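PDB 4GVO: Lmo2349 protein from Listeria monocytogenes, which probably binds L-cystine outside the cell as the extracellular solute-binding protein of an ABC transporter, handing the amino acid on for uptake. Local coordinates for residues T10-G16 and K69-H75; N95-L101 and V192-V198; A157-K161 and A183-K187. All coordinates share one frame; numbering follows the deposited sequence.

Contact 1: residues T10-G16 and K69-H75; sequences TITVGTG and KVDIVAH. With HIS (histidine), chain E.
Thr12 and Asp71 grip each other through two hydrogen bonds, and Ile72 N adds a third at Thr12 O; together they start the pairing of residues 10-16 with 69-75. The backbone N of Thr12 gives an almost straight bond (175°) to Asp71 OD2 at 2.9 Å, reaching that oxygen on its anti side and somewhat out of the carboxylate plane. In return Thr12 O accepts from two successive amides, Asp71 N at 2.8 Å and, longer, Ile72 N. With CG of Asp71 anti to its own carbonyl carbon (chi1 -54°), the carboxylate folds back beside its backbone N, and the side chain and main chain of one residue clasp the N-H and C=O of another. A water adds a further link, donating to Asp71 OD2 and lying 2.8 Å from Thr12 OG1.

Farther along, the backbone bonds are those of a parallel pair: Gly14 N to Ile72 O, then Ala74 N to Gly14 O, joining strand 9-15 to strand 72-73. Strand 49-55 flanks strand 9-15 on its other edge, giving the parallel core of one lobe of the two-lobed periplasmic binding protein fold. Thr15 extends the ladder with its side chain: OG1, anti to the backbone N (chi1 -165°), donates to Ala74 O at 2.7 Å.

Apolar contacts line the face bearing Val13 and Ile72. Val13 CG1 meets Ala74 CB at 4.0 Å, and Ile11 CG2 touches the Ile72 CD1 methyl at 3.8 Å. Across the sheet, Val70 CG1 packs against the backbone of Gly14, 3.8 Å from its CA.

At the pocket end, the His75 ring turns an edge to Gly16, with CD2 3.5 Å from Gly16 N. The backbone O of His75 approaches CB of the bound histidine, and the ring of His75 also meets that of Phe58, another pocket residue.

Contact 2: residues N95-L101 and V192-V198; sequences NNFPLQL and VLSNAKV. With HIS (histidine), chain E.
The Phe97 ring carries the amino nitrogen of the bound histidine on one face: HIS N stands 3.6 Å above the ring plane, over its centre. At the ring edge, in plane, lies Leu99 CD2, while Val198 CG2 comes in obliquely and also packs on Phe97 CB. The ring reaches the ligand because CG is anti to the backbone N (chi1 -150°), which carries it away from residues 192-198. Residues 95-101 and 192-198 run antiparallel and belong to the two strands that pass between the lobes of this periplasmic binding protein, where the ligand pocket lies.

Four backbone bonds hold the pair. Leu99 is bonded twice, its N to Ser194 O at 2.9 Å and its O from Leu193 N at 2.8 Å; Phe97 N reaches Ala196 O, and Val198 N meets Asn95 O from above the carbonyl plane. Beside Pro98 a water donates to Phe97 O and accepts from Ser194 OG and Ala196 N, tying the two segments together.

Apolar and amide groups fill the flanks. Leu101 CD2 lies 4.0 Å from Leu193 CD1; Leu101 also touches Leu133, and Leu193 touches Val132, of helix 128-139. Asn96 lies alongside Lys197, pointing the same way, and its OD1 is taken by Lys240. A second water accepts from Asn96 ND2 and sits 2.7 Å from Asn195 OD1, which itself rests 3.5 Å from Pro98 CB.

Contact 3: residues A157-K161 and A183-K187; sequences ANQLK and AIKEK
Ile184 sends CG1 anti to its carbonyl carbon (chi1 -53°) and continues nearly extended to CD1 (chi2 158°), which lays the end of its side chain along the helix surface at Ala157 and Lys161. Lys161 meets it from the helix side: with CG anti to the backbone N (chi1 -176°), its aliphatic chain passes across Ile184 at about a right angle. In the conformer described, Lys161 CD lies 3.5 Å from Ile184 CG1. Both branches of Ile184 come to Ala157 O from the same side, CG2 at 3.5 Å and CD1 at 3.6 Å, and this oxygen is already engaged by Lys161 N in the helix. Ile184 CD1 also touches Ala157 CB at 3.9 Å and lies near Asn158 OD1; ND2 of the same asparagine bonds to Asp155.

Glu186 makes the second point of contact. Its extended chain crosses Leu160 at about a right angle, and OE2 lies 3.6 Å from Leu160 CD1 and equally close to Ala157 CB. This buried carboxylate oxygen therefore sits among carbons; Gln178 NE2 of helix 172-180 gives it a weak hydrogen bond.

The contact is side-chain packing well away from the ligand, fastening helix 156-162 to the chain that enters strand 186-189. That strand pairs with strand 95-104, on which Ile184 touches Leu104 and Glu186 touches Thr102, while helix 172-180 packs against both Ala157 and Glu186.

How the contacts relate
The three contacts step from one lobe to the other. Contact 1 is a buried parallel pairing on the far side of the chain's centre from contacts 2 and 3, contact 2 a partly buried antiparallel pair, and contact 3 a more peripheral helix packing nested inside the loop that contact 2 closes. All reach the same mixed sheet: strand 72-73 of contact 1 neighbours strand 191-202 of contact 2, and strand 95-104 of contact 2 neighbours strand 186-189 of contact 3. Contacts 1 and 2 both touch the bound histidine and rely on backbone hydrogen bonds and waters, whereas contact 3 stands apart from the pocket and relies on van der Waals packing.

Contact 1: residues T10-G16 and K69-H75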
# COMPACT_ATOMS: atom_id res chain seq x y z
N THR A 10 -17.76 3.24 -18.19
CA THR A 10 -17.54 3.53 -16.76
C THR A 10 -16.72 2.42 -16.14
O THR A 10 -17.04 1.24 -16.28
CB THR A 10 -18.88 3.68 -16.00
OG1 THR A 10 -19.60 4.74 -16.61
CG2 THR A 10 -18.65 3.96 -14.54
N ILE A 11 -15.67 2.83 -15.44
CA ILE A 11 -14.75 1.92 -14.77
C ILE A 11 -14.85 2.21 -13.29
O ILE A 11 -14.72 3.34 -12.88
CB ILE A 11 -13.28 2.18 -15.24
CG1 ILE A 11 -13.17 2.00 -16.77
CG2 ILE A 11 -12.31 1.32 -14.48
CD1 ILE A 11 -13.68 0.66 -17.30
N THR A 12 -15.10 1.17 -12.51
CA THR A 12 -15.17 1.29 -11.06
C THR A 12 -13.85 0.89 -10.41
O THR A 12 -13.34 -0.20 -10.65
CB THR A 12 -16.32 0.45 -10.47
OG1 THR A 12 -17.55 0.90 -11.10
CG2 THR A 12 -16.45 0.62 -8.96
N VAL A 13 -13.31 1.82 -9.67
CA VAL A 13 -12.02 1.67 -8.98
C VAL A 13 -12.24 1.47 -7.50
O VAL A 13 -12.75 2.36 -6.81
CB VAL A 13 -11.16 2.94 -9.21
CG1 VAL A 13 -9.78 2.78 -8.58
CG2 VAL A 13 -11.04 3.27 -10.71
N GLY A 14 -11.85 0.32 -6.98
CA GLY A 14 -11.86 0.11 -5.57
C GLY A 14 -10.66 0.76 -4.91
O GLY A 14 -9.53 0.60 -5.37
N THR A 15 -10.92 1.46 -3.83
CA THR A 15 -9.88 2.01 -2.99
C THR A 15 -10.34 2.10 -1.56
O THR A 15 -11.48 1.73 -1.24
CB THR A 15 -9.40 3.37 -3.57
OG1 THR A 15 -8.15 3.73 -2.96
CG2 THR A 15 -10.42 4.49 -3.37
N GLY A 16 -9.47 2.57 -0.69
CA GLY A 16 -9.76 2.73 0.73
C GLY A 16 -9.91 4.19 1.14
O GLY A 16 -9.89 5.12 0.31
N LYS A 69 -16.81 -6.96 -8.70
CA LYS A 69 -17.59 -5.83 -8.20
C LYS A 69 -16.86 -4.47 -8.29
O LYS A 69 -17.45 -3.41 -8.07
CB LYS A 69 -18.09 -6.13 -6.78
CG LYS A 69 -19.15 -7.26 -6.77
CD LYS A 69 -19.42 -7.74 -5.35
CE LYS A 69 -20.38 -8.94 -5.33
NZ LYS A 69 -20.31 -9.69 -4.04
N VAL A 70 -15.56 -4.54 -8.57
CA VAL A 70 -14.78 -3.41 -9.05
C VAL A 70 -13.99 -3.89 -10.30
O VAL A 70 -13.78 -5.09 -10.48
CB VAL A 70 -13.84 -2.82 -7.99
CG1 VAL A 70 -14.64 -2.23 -6.79
CG2 VAL A 70 -12.80 -3.84 -7.56
N ASP A 71 -13.55 -2.94 -11.12
CA ASP A 71 -12.74 -3.22 -12.29
C ASP A 71 -11.25 -3.07 -12.09
O ASP A 71 -10.45 -3.72 -12.78
CB ASP A 71 -13.19 -2.33 -13.45
CG ASP A 71 -14.69 -2.44 -13.75
OD1 ASP A 71 -15.19 -3.59 -13.88
OD2 ASP A 71 -15.39 -1.39 -13.83
N ILE A 72 -10.86 -2.21 -11.16
CA ILE A 72 -9.47 -1.91 -10.85
C ILE A 72 -9.37 -1.70 -9.39
O ILE A 72 -10.33 -1.16 -8.80
CB ILE A 72 -9.01 -0.58 -11.51
CG1 ILE A 72 -9.11 -0.67 -13.02
CG2 ILE A 72 -7.59 -0.21 -11.08
CD1 ILE A 72 -8.62 0.57 -13.77
N VAL A 73 -8.23 -2.06 -8.81
CA VAL A 73 -7.93 -1.70 -7.40
C VAL A 73 -6.72 -0.78 -7.41
O VAL A 73 -5.71 -1.08 -8.09
CB VAL A 73 -7.69 -2.95 -6.55
CG1 VAL A 73 -7.10 -2.60 -5.18
CG2 VAL A 73 -9.01 -3.72 -6.37
N ALA A 74 -6.84 0.31 -6.65
CA ALA A 74 -5.75 1.29 -6.42
C ALA A 74 -5.57 1.49 -4.93
O ALA A 74 -6.41 2.12 -4.31
CB ALA A 74 -6.10 2.63 -7.07
N HIS A 75 -4.55 0.87 -4.34
CA HIS A 75 -4.28 1.00 -2.94
C HIS A 75 -2.85 0.64 -2.64
O HIS A 75 -2.58 -0.24 -1.83
CB HIS A 75 -5.25 0.12 -2.11
CG HIS A 75 -5.35 0.49 -0.64
ND1 HIS A 75 -4.30 0.39 0.23
CD2 HIS A 75 -6.43 0.98 0.09
CE1 HIS A 75 -4.72 0.82 1.46
NE2 HIS A 75 -6.01 1.15 1.38
N HIS E . 1.18 -2.19 -0.11
CA HIS E . 0.14 -3.06 0.51
C HIS E . -0.09 -4.33 -0.23
O HIS E . 0.41 -4.45 -1.36
CB HIS E . -1.17 -2.30 0.63
CG HIS E . -1.26 -1.49 1.89
ND1 HIS E . -0.41 -0.48 2.12
CD2 HIS E . -2.07 -1.60 3.04
CE1 HIS E . -0.67 0.04 3.35
NE2 HIS E . -1.70 -0.64 3.87
OXT HIS E . -0.75 -5.25 0.30
O HOH W 1 -17.98 -0.54 -13.50

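Contact 2: residues N95-L101 and V192-V198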
# COMPACT_ATOMS: atom_id res chain seq x y z
N ASN A 95 4.89 3.49 -7.74
CA ASN A 95 5.60 3.72 -6.47
C ASN A 95 6.53 2.52 -6.23
O ASN A 95 6.38 1.49 -6.91
CB ASN A 95 4.66 3.91 -5.26
CG ASN A 95 5.30 4.67 -4.14
OD1 ASN A 95 6.42 5.19 -4.31
ND2 ASN A 95 4.64 4.73 -3.02
N ASN A 96 7.41 2.67 -5.27
CA ASN A 96 8.18 1.58 -4.65
C ASN A 96 7.64 1.38 -3.22
O ASN A 96 7.34 2.35 -2.55
CB ASN A 96 9.66 2.01 -4.41
CG ASN A 96 10.39 2.29 -5.66
OD1 ASN A 96 10.91 3.39 -5.84
ND2 ASN A 96 10.41 1.35 -6.55
N PHE A 97 7.59 0.14 -2.72
CA PHE A 97 7.05 -0.11 -1.39
C PHE A 97 8.00 -1.10 -0.67
O PHE A 97 7.60 -2.20 -0.27
CB PHE A 97 5.62 -0.63 -1.50
CG PHE A 97 4.73 -0.29 -0.34
CD1 PHE A 97 4.80 -0.97 0.87
CD2 PHE A 97 3.79 0.73 -0.47
CE1 PHE A 97 3.94 -0.64 1.92
CE2 PHE A 97 2.97 1.07 0.58
CZ PHE A 97 3.04 0.37 1.77
N PRO A 98 9.26 -0.67 -0.42
CA PRO A 98 10.21 -1.58 0.24
C PRO A 98 9.81 -1.76 1.70
O PRO A 98 9.55 -0.78 2.43
CB PRO A 98 11.55 -0.85 0.13
CG PRO A 98 11.19 0.57 -0.03
CD PRO A 98 9.92 0.57 -0.83
N LEU A 99 9.73 -3.00 2.16
CA LEU A 99 9.25 -3.32 3.51
C LEU A 99 10.39 -3.64 4.48
O LEU A 99 11.31 -4.36 4.14
CB LEU A 99 8.33 -4.55 3.46
CG LEU A 99 6.99 -4.33 2.73
CD1 LEU A 99 6.20 -5.66 2.67
CD2 LEU A 99 6.18 -3.21 3.38
N GLN A 100 10.28 -3.11 5.68
CA GLN A 100 11.17 -3.40 6.78
C GLN A 100 10.37 -3.61 8.05
O GLN A 100 9.30 -2.99 8.22
CB GLN A 100 12.16 -2.24 7.04
CG GLN A 100 13.27 -2.16 6.00
CD GLN A 100 14.04 -0.88 6.10
OE1 GLN A 100 13.62 0.13 5.59
NE2 GLN A 100 15.17 -0.91 6.84
N LEU A 101 10.89 -4.40 8.97
CA LEU A 101 10.38 -4.39 10.33
C LEU A 101 10.37 -2.97 10.84
O LEU A 101 11.25 -2.17 10.56
CB LEU A 101 11.19 -5.25 11.26
CG LEU A 101 11.27 -6.74 10.95
CD1 LEU A 101 12.16 -7.45 11.97
CD2 LEU A 101 9.88 -7.38 10.88
N VAL A 192 15.81 -4.85 4.28
CA VAL A 192 14.62 -4.83 3.42
C VAL A 192 14.18 -6.27 3.14
O VAL A 192 14.96 -7.08 2.63
CB VAL A 192 14.90 -4.04 2.15
CG1 VAL A 192 13.73 -4.10 1.15
CG2 VAL A 192 15.24 -2.61 2.45
N LEU A 193 12.94 -6.58 3.53
CA LEU A 193 12.38 -7.91 3.47
C LEU A 193 11.62 -8.18 2.19
O LEU A 193 11.37 -9.34 1.87
CB LEU A 193 11.45 -8.14 4.67
CG LEU A 193 12.08 -7.96 6.07
CD1 LEU A 193 10.98 -8.06 7.13
CD2 LEU A 193 13.26 -8.90 6.32
N SER A 194 11.26 -7.13 1.47
CA SER A 194 10.56 -7.23 0.20
C SER A 194 10.75 -5.88 -0.49
O SER A 194 10.70 -4.85 0.18
CB SER A 194 9.07 -7.49 0.47
OG SER A 194 8.29 -7.44 -0.74
N ASN A 195 10.91 -5.90 -1.81
CA ASN A 195 11.12 -4.68 -2.58
C ASN A 195 10.23 -4.66 -3.84
O ASN A 195 10.70 -4.36 -4.94
CB ASN A 195 12.59 -4.48 -2.95
CG ASN A 195 12.88 -3.06 -3.41
OD1 ASN A 195 12.13 -2.12 -3.10
ND2 ASN A 195 13.93 -2.91 -4.19
N ALA A 196 8.94 -4.98 -3.66
CA ALA A 196 7.95 -4.93 -4.74
C ALA A 196 7.65 -3.50 -5.15
O ALA A 196 7.65 -2.57 -4.31
CB ALA A 196 6.68 -5.63 -4.32
N LYS A 197 7.39 -3.31 -6.43
CA LYS A 197 6.83 -2.04 -6.88
C LYS A 197 5.30 -2.09 -6.82
O LYS A 197 4.71 -3.15 -6.65
CB LYS A 197 7.33 -1.73 -8.30
CG LYS A 197 8.84 -1.55 -8.42
CD LYS A 197 9.32 -1.20 -9.82
CE LYS A 197 10.85 -1.05 -9.80
NZ LYS A 197 11.33 -0.60 -11.10
N VAL A 198 4.70 -0.92 -6.97
CA VAL A 198 3.26 -0.69 -6.82
C VAL A 198 2.65 -0.48 -8.21
O VAL A 198 3.17 0.30 -9.03
CB VAL A 198 3.04 0.55 -5.94
CG1 VAL A 198 1.61 1.12 -6.10
CG2 VAL A 198 3.35 0.23 -4.46
N HIS E . 1.18 -2.19 -0.11
CA HIS E . 0.14 -3.06 0.51
C HIS E . -0.09 -4.33 -0.23
O HIS E . 0.41 -4.45 -1.36
CB HIS E . -1.17 -2.30 0.63
CG HIS E . -1.26 -1.49 1.89
ND1 HIS E . -0.41 -0.48 2.12
CD2 HIS E . -2.07 -1.60 3.04
CE1 HIS E . -0.67 0.04 3.35
NE2 HIS E . -1.70 -0.64 3.87
OXT HIS E . -0.75 -5.25 0.30
O HOH W 2 10.22 -1.16 -4.76
O HOH W 3 7.50 -4.86 -1.03

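Contact 3: residues A157-K161 and A183-K187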
# COMPACT_ATOMS: atom_id res chain seq x y z
N ALA A 157 -0.16 1.33 15.47
CA ALA A 157 0.63 2.28 16.23
C ALA A 157 0.37 2.16 17.72
O ALA A 157 1.29 2.20 18.54
CB ALA A 157 0.36 3.73 15.79
N ASN A 158 -0.91 2.04 18.08
CA ASN A 158 -1.24 1.91 19.47
C ASN A 158 -0.78 0.61 20.13
O ASN A 158 -0.41 0.62 21.27
CB ASN A 158 -2.73 2.22 19.71
CG ASN A 158 -3.00 3.71 19.67
OD1 ASN A 158 -2.70 4.39 20.65
ND2 ASN A 158 -3.52 4.23 18.56
N GLN A 159 -0.80 -0.50 19.40
CA GLN A 159 -0.29 -1.70 19.95
C GLN A 159 1.24 -1.65 20.08
O GLN A 159 1.78 -2.20 21.05
CB GLN A 159 -0.73 -2.94 19.17
CG GLN A 159 -2.22 -3.13 19.13
CD GLN A 159 -2.65 -4.55 18.87
OE1 GLN A 159 -1.97 -5.50 19.33
NE2 GLN A 159 -3.76 -4.73 18.13
N LEU A 160 1.92 -0.91 19.20
CA LEU A 160 3.38 -0.71 19.43
C LEU A 160 3.63 0.17 20.66
O LEU A 160 4.50 -0.10 21.47
CB LEU A 160 4.04 -0.06 18.22
CG LEU A 160 4.15 -0.95 16.97
CD1 LEU A 160 4.60 -0.11 15.78
CD2 LEU A 160 5.05 -2.15 17.20
N LYS A 161 2.81 1.22 20.80
CA LYS A 161 2.95 2.17 21.91
C LYS A 161 2.91 1.46 23.25
O LYS A 161 3.71 1.75 24.13
CB LYS A 161 1.81 3.21 21.87
CG LYS A 161 1.89 4.31 22.91
CD LYS A 161 0.73 5.31 22.80
CE LYS A 161 0.87 6.50 23.76
NZ LYS A 161 0.47 7.86 23.24
N ALA A 183 2.37 11.25 18.53
CA ALA A 183 3.15 11.01 19.76
C ALA A 183 3.88 9.68 19.71
O ALA A 183 4.93 9.53 20.34
CB ALA A 183 2.24 11.08 20.99
N ILE A 184 3.36 8.71 18.94
CA ILE A 184 3.96 7.39 18.86
C ILE A 184 4.95 7.47 17.70
O ILE A 184 4.53 7.52 16.53
CB ILE A 184 2.90 6.27 18.60
CG1 ILE A 184 1.75 6.35 19.64
CG2 ILE A 184 3.59 4.88 18.51
CD1 ILE A 184 0.45 5.68 19.17
N LYS A 185 6.24 7.50 17.99
CA LYS A 185 7.28 7.49 16.91
C LYS A 185 7.71 6.07 16.60
O LYS A 185 8.08 5.30 17.49
CB LYS A 185 8.49 8.31 17.32
CG LYS A 185 8.20 9.74 17.75
CD LYS A 185 7.53 10.59 16.69
CE LYS A 185 7.40 12.02 17.24
NZ LYS A 185 6.80 12.95 16.25
N GLU A 186 7.70 5.76 15.31
CA GLU A 186 8.13 4.47 14.81
C GLU A 186 9.39 4.64 14.02
O GLU A 186 9.74 5.74 13.56
CB GLU A 186 7.07 3.90 13.90
CG GLU A 186 5.78 3.57 14.63
CD GLU A 186 4.69 3.06 13.71
OE1 GLU A 186 4.95 2.85 12.52
OE2 GLU A 186 3.51 2.95 14.16
N LYS A 187 10.13 3.56 13.87
CA LYS A 187 11.34 3.56 13.01
C LYS A 187 11.44 2.21 12.29
O LYS A 187 11.08 1.18 12.86
CB LYS A 187 12.61 3.90 13.79
CG LYS A 187 13.09 2.80 14.70
CD LYS A 187 14.34 3.21 15.45
CE LYS A 187 14.71 2.13 16.45
NZ LYS A 187 15.79 2.63 17.34